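Long-range contacts in Hydrogenase/urease maturation factor HypB (Helicobacter pylori, PDB 4LPS), which binds and slowly hydrolyses GTP and binds nickel or zinc, serving nickel insertion into [NiFe] hydrogenase and the maturation of urease: residues S57-M62 with I133-G138; M52-S57 with G138-P143. All blocks are in the same frame, centred on the assembly; numbering follows the deposited sequence.

Interaction 1: S57-M62 with I133-G138; sequences SGKTTM and IIENVG. With MG (magnesium ion), chain C; GDP (guanosine-5'-diphosphate), chain D; PO4 (phosphate ion), chain E.
E135 and K59 bury the most surface here: the lysine's aliphatic chain lies against the glutamate's CG and carboxylate carbon, the charged atoms themselves not in contact. The E135 chain leaves strand 131-135 with chi1 (-173°) setting CG opposite the backbone N, and the straight chain beyond it carries the carboxylate across to the first turn of helix 59-66. There K59 CB packs on E135 CD at 3.5 Å, and farther out K59 CE rests against E135 CG, with the carbonyl oxygen of N136 also close by. Beyond that the lysine bends at chi3 and chi4, which turns its ammonium group back over the loop: NZ lies 2.7 Å from GDP O3B and also bonds to the phosphate ion, while S53 OG gives it a further partner.

This is the P-loop of a SIMIBI-class GTPase, with G58 at the N-cap and the backbone N atoms of G58, K59 and T60 all turned to the beta-phosphate of GDP. The phosphate ion, probably from the crystallisation liquor, lies near the place a gamma-phosphate would take, though too far from the beta-phosphate to match it exactly.

T60 crosses the end of E135 at about a right angle. Its OG1 binds magnesium at 2.3 Å, and E135 OE1 binds the same ion at 2.4 Å. The other carboxylate oxygen, E135 OE2, is 3.0 Å from T60 OG1, a possible hydrogen bond. GDP O2B, phosphate O2, a water and D86 complete the shell; that water also donates to GDP O2A and O1B, tying the alpha- and beta-phosphates to the metal.

Interaction 2: M52-S57 with G138-P143; sequences MSSPGS and GNLVCP. With NI (nickel (II) ion), chain F; GDP (guanosine-5'-diphosphate), chain D; PO4 (phosphate ion), chain E.
S53 O receives the backbone N of N139 at 2.8 Å, in a nearly straight bond whose donor lies in the carbonyl plane; the CA of G138 makes a longer C-H contact with the same oxygen. A water that accepts from S53 N and probably donates to N139 O forms a second bridge. With no side chain on G138, the backbones come very near each other, and the P55 ring lies along the G138 peptide, its CG 3.6 Å from G138 O.

Side-chain torsions distribute the remaining contacts. S53 OG stands between the backbone N and the carbonyl carbon (chi1 80°); the CB points away from 138-143, and OG donates to S54 O and meets K59 NZ. In S54 the hydroxyl instead lies beside the backbone N (chi1 -54°). It is hydrogen-bonded to E161, yet it also presses on the isobutyl branch point of L140, with OG 3.1 Å from CG, a tight approach. L140 itself has an unusual chi1 of -98°, away from a staggered value, with CD1 as well as CG against that hydroxyl. At the other end, the M52 thioether runs alongside the P143 ring in the opposite sense, its SD close to P143 CB (3.7 Å) and to the P143 carbonyl oxygen.

The CB of N139 points away from 52-57, and its amide is held within its own loop, near the nickel. OD1 takes the backbone N of V141 at 2.9 Å from above the carbonyl plane, closing an Asx turn, while ND2 bonds to the carbonyl of C106 and weakly to C142 SG. That sulfur binds nickel at 2.1 Å, as does C106. The P-loop of a G3E GTPase is thus joined directly to the cysteine-bearing loop of the HypB nickel site.

Along the chain the segments run 52-57, 57-62, 133-138, 138-143, so interaction 1 is nested within the loop closed by interaction 2, and S57 and G138 belong to both. Their centres lie 9 Å apart in the nucleotide-binding domain. Strands 47-52 and 131-135 are parallel neighbours in the central sheet, and both contacts form where the chain leaves their C-terminal ends. One contact gathers magnesium and the GDP phosphates at the N-terminal end of helix 59-66; the other, which also touches GDP, leads from the same loop to nickel. Such a short, continuous path offers a plausible route for coupling between the two sites, consistent with H107 being an essential nickel ligand only without nucleotide.

Interaction 1: S57-M62 with I133-G138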
loop_
_atom_site.group_PDB
_atom_site.type_symbol
_atom_site.label_atom_id
_atom_site.label_comp_id
_atom_site.label_asym_id
_atom_site.label_seq_id
_atom_site.Cartn_x
_atom_site.Cartn_y
_atom_site.Cartn_z
ATOM N N SER A 57 4.083 -8.332 -6.832
ATOM C CA SER A 57 5.231 -7.489 -6.497
ATOM C C SER A 57 5.738 -7.699 -5.064
ATOM O O SER A 57 6.846 -7.274 -4.735
ATOM C CB SER A 57 4.889 -6.015 -6.715
ATOM O OG SER A 57 4.673 -5.746 -8.090
ATOM N N GLY A 58 4.943 -8.352 -4.219
ATOM C CA GLY A 58 5.361 -8.626 -2.854
ATOM C C GLY A 58 4.607 -7.914 -1.742
ATOM O O GLY A 58 5.123 -7.797 -0.631
ATOM N N LYS A 59 3.398 -7.435 -2.030
ATOM C CA LYS A 59 2.591 -6.712 -1.042
ATOM C C LYS A 59 2.235 -7.532 0.203
ATOM O O LYS A 59 2.481 -7.095 1.329
ATOM C CB LYS A 59 1.300 -6.194 -1.686
ATOM C CG LYS A 59 1.518 -5.203 -2.816
ATOM C CD LYS A 59 0.198 -4.612 -3.297
ATOM C CE LYS A 59 -0.681 -5.657 -3.971
ATOM N NZ LYS A 59 0.052 -6.439 -5.009
ATOM N N THR A 60 1.630 -8.698 0.003
ATOM C CA THR A 60 1.197 -9.525 1.126
ATOM C C THR A 60 2.383 -9.994 1.968
ATOM O O THR A 60 2.315 -9.993 3.200
ATOM C CB THR A 60 0.391 -10.747 0.651
ATOM O OG1 THR A 60 -0.778 -10.306 -0.051
ATOM C CG2 THR A 60 -0.033 -11.608 1.838
ATOM N N THR A 61 3.471 -10.380 1.304
ATOM C CA THR A 61 4.677 -10.820 2.001
ATOM C C THR A 61 5.224 -9.700 2.873
ATOM O O THR A 61 5.638 -9.930 4.013
ATOM C CB THR A 61 5.773 -11.279 1.018
ATOM O OG1 THR A 61 5.308 -12.411 0.268
ATOM C CG2 THR A 61 7.045 -11.660 1.768
ATOM N N MET A 62 5.217 -8.486 2.333
ATOM C CA MET A 62 5.680 -7.319 3.074
ATOM C C MET A 62 4.863 -7.100 4.344
ATOM O O MET A 62 5.420 -6.848 5.414
ATOM C CB MET A 62 5.614 -6.071 2.200
ATOM C CG MET A 62 6.183 -4.835 2.866
ATOM S SD MET A 62 5.863 -3.364 1.882
ATOM C CE MET A 62 4.081 -3.272 2.046
ATOM N N ILE A 133 -4.304 -0.550 6.806
ATOM C CA ILE A 133 -3.575 -0.757 5.569
ATOM C C ILE A 133 -4.463 -1.367 4.495
ATOM O O ILE A 133 -5.071 -2.422 4.691
ATOM C CB ILE A 133 -2.336 -1.651 5.800
ATOM C CG1 ILE A 133 -1.354 -0.944 6.744
ATOM C CG2 ILE A 133 -1.658 -1.992 4.481
ATOM C CD1 ILE A 133 -0.029 -1.667 6.944
ATOM N N ILE A 134 -4.547 -0.673 3.369
ATOM C CA ILE A 134 -5.284 -1.152 2.212
ATOM C C ILE A 134 -4.321 -1.777 1.211
ATOM O O ILE A 134 -3.439 -1.094 0.683
ATOM C CB ILE A 134 -6.073 -0.007 1.536
ATOM C CG1 ILE A 134 -7.070 0.606 2.524
ATOM C CG2 ILE A 134 -6.793 -0.499 0.290
ATOM C CD1 ILE A 134 -7.678 1.911 2.053
ATOM N N GLU A 135 -4.463 -3.078 0.970
ATOM C CA GLU A 135 -3.732 -3.710 -0.120
ATOM C C GLU A 135 -4.628 -3.774 -1.345
ATOM O O GLU A 135 -5.589 -4.542 -1.391
ATOM C CB GLU A 135 -3.224 -5.107 0.258
ATOM C CG GLU A 135 -2.308 -5.693 -0.819
ATOM C CD GLU A 135 -1.885 -7.125 -0.562
ATOM O OE1 GLU A 135 -1.900 -7.929 -1.518
ATOM O OE2 GLU A 135 -1.535 -7.451 0.590
ATOM N N ASN A 136 -4.321 -2.934 -2.325
ATOM C CA ASN A 136 -5.158 -2.805 -3.505
ATOM C C ASN A 136 -5.046 -4.000 -4.444
ATOM O O ASN A 136 -4.130 -4.816 -4.326
ATOM C CB ASN A 136 -4.807 -1.521 -4.258
ATOM C CG ASN A 136 -6.032 -0.792 -4.764
ATOM O OD1 ASN A 136 -6.902 -1.390 -5.401
ATOM N ND2 ASN A 136 -6.114 0.504 -4.478
ATOM N N VAL A 137 -6.009 -4.103 -5.355
ATOM C CA VAL A 137 -5.982 -5.091 -6.428
ATOM C C VAL A 137 -4.689 -4.974 -7.229
ATOM O O VAL A 137 -4.244 -3.864 -7.538
ATOM C CB VAL A 137 -7.189 -4.919 -7.374
ATOM C CG1 VAL A 137 -7.147 -5.943 -8.501
ATOM C CG2 VAL A 137 -8.491 -5.034 -6.590
ATOM N N GLY A 138 -4.074 -6.111 -7.543
ATOM C CA GLY A 138 -2.890 -6.111 -8.383
ATOM C C GLY A 138 -3.193 -5.516 -9.746
ATOM O O GLY A 138 -3.942 -6.099 -10.536
HETATM MG MG MG C . -1.294 -10.148 -2.318
HETATM P PB GDP D . 1.623 -9.817 -3.887
HETATM O O1B GDP D . 0.835 -10.652 -4.865
HETATM O O2B GDP D . 0.883 -9.696 -2.579
HETATM O O3B GDP D . 1.834 -8.427 -4.433
HETATM O O3A GDP D . 3.063 -10.486 -3.655
HETATM P PA GDP D . 3.283 -11.847 -2.820
HETATM O O1A GDP D . 3.480 -11.531 -1.360
HETATM O O2A GDP D . 2.154 -12.825 -3.020
HETATM O "O5'" GDP D . 4.661 -12.386 -3.427
HETATM C "C5'" GDP D . 4.682 -13.096 -4.663
HETATM C "C4'" GDP D . 5.942 -13.947 -4.711
HETATM O "O4'" GDP D . 7.089 -13.119 -4.515
HETATM C "C3'" GDP D . 5.948 -14.965 -3.586
HETATM O "O3'" GDP D . 6.475 -16.189 -4.106
HETATM C "C2'" GDP D . 6.915 -14.419 -2.561
HETATM O "O2'" GDP D . 7.592 -15.482 -1.892
HETATM C "C1'" GDP D . 7.873 -13.630 -3.432
HETATM N N9 GDP D . 8.508 -12.498 -2.719
HETATM C C8 GDP D . 7.915 -11.542 -1.979
HETATM N N7 GDP D . 8.837 -10.662 -1.513
HETATM C C5 GDP D . 10.044 -11.049 -1.973
HETATM C C6 GDP D . 11.446 -10.576 -1.870
HETATM O O6 GDP D . 11.732 -9.557 -1.209
HETATM N N1 GDP D . 12.397 -11.271 -2.506
HETATM C C2 GDP D . 12.116 -12.374 -3.225
HETATM N N2 GDP D . 13.123 -13.034 -3.845
HETATM N N3 GDP D . 10.860 -12.863 -3.364
HETATM C C4 GDP D . 9.812 -12.253 -2.772
HETATM P P PO4 E . -2.145 -9.292 -5.711
HETATM O O1 PO4 E . -3.400 -8.481 -5.508
HETATM O O2 PO4 E . -1.776 -9.951 -4.408
HETATM O O3 PO4 E . -2.394 -10.347 -6.758
HETATM O O4 PO4 E . -1.031 -8.384 -6.159
HETATM O O HOH W 1 -0.611 -12.210 -2.955
#

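Interaction 2: M52-S57 with G138-P143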
loop_
_atom_site.group_PDB
_atom_site.type_symbol
_atom_site.label_atom_id
_atom_site.label_comp_id
_atom_site.label_asym_id
_atom_site.label_seq_id
_atom_site.Cartn_x
_atom_site.Cartn_y
_atom_site.Cartn_z
ATOM N N MET A 52 -0.187 -0.109 -3.708
ATOM C CA MET A 52 -0.508 -0.473 -5.078
ATOM C C MET A 52 0.710 -1.051 -5.783
ATOM O O MET A 52 1.839 -0.634 -5.525
ATOM C CB MET A 52 -1.036 0.751 -5.824
ATOM C CG MET A 52 -2.412 1.195 -5.352
ATOM S SD MET A 52 -2.880 2.796 -6.025
ATOM C CE MET A 52 -1.610 3.834 -5.301
ATOM N N SER A 53 0.476 -2.034 -6.647
ATOM C CA SER A 53 1.545 -2.651 -7.425
ATOM C C SER A 53 0.954 -3.569 -8.480
ATOM O O SER A 53 -0.258 -3.768 -8.529
ATOM C CB SER A 53 2.492 -3.445 -6.523
ATOM O OG SER A 53 1.936 -4.709 -6.208
ATOM N N SER A 54 1.819 -4.144 -9.309
ATOM C CA SER A 54 1.425 -5.240 -10.181
ATOM C C SER A 54 1.085 -6.453 -9.326
ATOM O O SER A 54 1.487 -6.521 -8.163
ATOM C CB SER A 54 2.544 -5.592 -11.165
ATOM O OG SER A 54 2.967 -4.464 -11.903
ATOM N N PRO A 55 0.318 -7.402 -9.882
ATOM C CA PRO A 55 0.182 -8.676 -9.169
ATOM C C PRO A 55 1.549 -9.302 -8.880
ATOM O O PRO A 55 2.394 -9.360 -9.780
ATOM C CB PRO A 55 -0.627 -9.543 -10.140
ATOM C CG PRO A 55 -1.360 -8.560 -11.004
ATOM C CD PRO A 55 -0.436 -7.389 -11.148
ATOM N N GLY A 56 1.765 -9.746 -7.646
ATOM C CA GLY A 56 2.982 -10.461 -7.297
ATOM C C GLY A 56 4.225 -9.645 -6.988
ATOM O O GLY A 56 5.315 -10.205 -6.883
ATOM N N SER A 57 4.083 -8.332 -6.832
ATOM C CA SER A 57 5.231 -7.489 -6.497
ATOM C C SER A 57 5.738 -7.699 -5.064
ATOM O O SER A 57 6.846 -7.274 -4.735
ATOM C CB SER A 57 4.889 -6.015 -6.715
ATOM O OG SER A 57 4.673 -5.746 -8.090
ATOM N N GLY A 138 -4.074 -6.111 -7.543
ATOM C CA GLY A 138 -2.890 -6.111 -8.383
ATOM C C GLY A 138 -3.193 -5.516 -9.746
ATOM O O GLY A 138 -3.942 -6.099 -10.536
ATOM N N ASN A 139 -2.599 -4.355 -10.007
ATOM C CA ASN A 139 -2.883 -3.553 -11.195
ATOM C C ASN A 139 -2.043 -2.280 -11.140
ATOM O O ASN A 139 -2.107 -1.536 -10.159
ATOM C CB ASN A 139 -4.378 -3.222 -11.277
ATOM C CG ASN A 139 -4.760 -2.529 -12.574
ATOM O OD1 ASN A 139 -3.910 -2.212 -13.404
ATOM N ND2 ASN A 139 -6.055 -2.315 -12.763
ATOM N N LEU A 140 -1.235 -2.040 -12.168
ATOM C CA LEU A 140 -0.398 -0.843 -12.196
ATOM C C LEU A 140 -1.079 0.339 -12.879
ATOM O O LEU A 140 -0.444 1.367 -13.109
ATOM C CB LEU A 140 0.932 -1.131 -12.898
ATOM C CG LEU A 140 2.137 -1.436 -12.009
ATOM C CD1 LEU A 140 3.427 -1.450 -12.825
ATOM C CD2 LEU A 140 2.235 -0.428 -10.881
ATOM N N VAL A 141 -2.360 0.200 -13.213
ATOM C CA VAL A 141 -3.057 1.261 -13.940
ATOM C C VAL A 141 -4.228 1.832 -13.147
ATOM O O VAL A 141 -4.110 2.891 -12.532
ATOM C CB VAL A 141 -3.575 0.764 -15.302
ATOM C CG1 VAL A 141 -4.217 1.912 -16.078
ATOM C CG2 VAL A 141 -2.434 0.167 -16.110
ATOM N N CYS A 142 -5.356 1.127 -13.169
ATOM C CA CYS A 142 -6.633 1.662 -12.693
ATOM C C CYS A 142 -6.705 2.133 -11.229
ATOM O O CYS A 142 -7.415 3.097 -10.943
ATOM C CB CYS A 142 -7.729 0.621 -12.924
ATOM S SG CYS A 142 -7.879 0.111 -14.649
ATOM N N PRO A 143 -5.995 1.467 -10.296
ATOM C CA PRO A 143 -6.107 2.010 -8.935
ATOM C C PRO A 143 -5.503 3.409 -8.774
ATOM O O PRO A 143 -5.795 4.080 -7.785
ATOM C CB PRO A 143 -5.349 0.983 -8.081
ATOM C CG PRO A 143 -5.354 -0.270 -8.892
ATOM C CD PRO A 143 -5.263 0.186 -10.312
HETATM NI NI NI F . -8.657 -1.766 -15.293
HETATM P PB GDP D . 1.623 -9.817 -3.887
HETATM O O1B GDP D . 0.835 -10.652 -4.865
HETATM O O2B GDP D . 0.883 -9.696 -2.579
HETATM O O3B GDP D . 1.834 -8.427 -4.433
HETATM O O3A GDP D . 3.063 -10.486 -3.655
HETATM P PA GDP D . 3.283 -11.847 -2.820
HETATM O O1A GDP D . 3.480 -11.531 -1.360
HETATM O O2A GDP D . 2.154 -12.825 -3.020
HETATM O "O5'" GDP D . 4.661 -12.386 -3.427
HETATM C "C5'" GDP D . 4.682 -13.096 -4.663
HETATM C "C4'" GDP D . 5.942 -13.947 -4.711
HETATM O "O4'" GDP D . 7.089 -13.119 -4.515
HETATM C "C3'" GDP D . 5.948 -14.965 -3.586
HETATM O "O3'" GDP D . 6.475 -16.189 -4.106
HETATM C "C2'" GDP D . 6.915 -14.419 -2.561
HETATM O "O2'" GDP D . 7.592 -15.482 -1.892
HETATM C "C1'" GDP D . 7.873 -13.630 -3.432
HETATM N N9 GDP D . 8.508 -12.498 -2.719
HETATM C C8 GDP D . 7.915 -11.542 -1.979
HETATM N N7 GDP D . 8.837 -10.662 -1.513
HETATM C C5 GDP D . 10.044 -11.049 -1.973
HETATM C C6 GDP D . 11.446 -10.576 -1.870
HETATM O O6 GDP D . 11.732 -9.557 -1.209
HETATM N N1 GDP D . 12.397 -11.271 -2.506
HETATM C C2 GDP D . 12.116 -12.374 -3.225
HETATM N N2 GDP D . 13.123 -13.034 -3.845
HETATM N N3 GDP D . 10.860 -12.863 -3.364
HETATM C C4 GDP D . 9.812 -12.253 -2.772
HETATM P P PO4 E . -2.145 -9.292 -5.711
HETATM O O1 PO4 E . -3.400 -8.481 -5.508
HETATM O O2 PO4 E . -1.776 -9.951 -4.408
HETATM O O3 PO4 E . -2.394 -10.347 -6.758
HETATM O O4 PO4 E . -1.031 -8.384 -6.159
HETATM O O HOH W 2 -2.472 -1.855 -7.546
#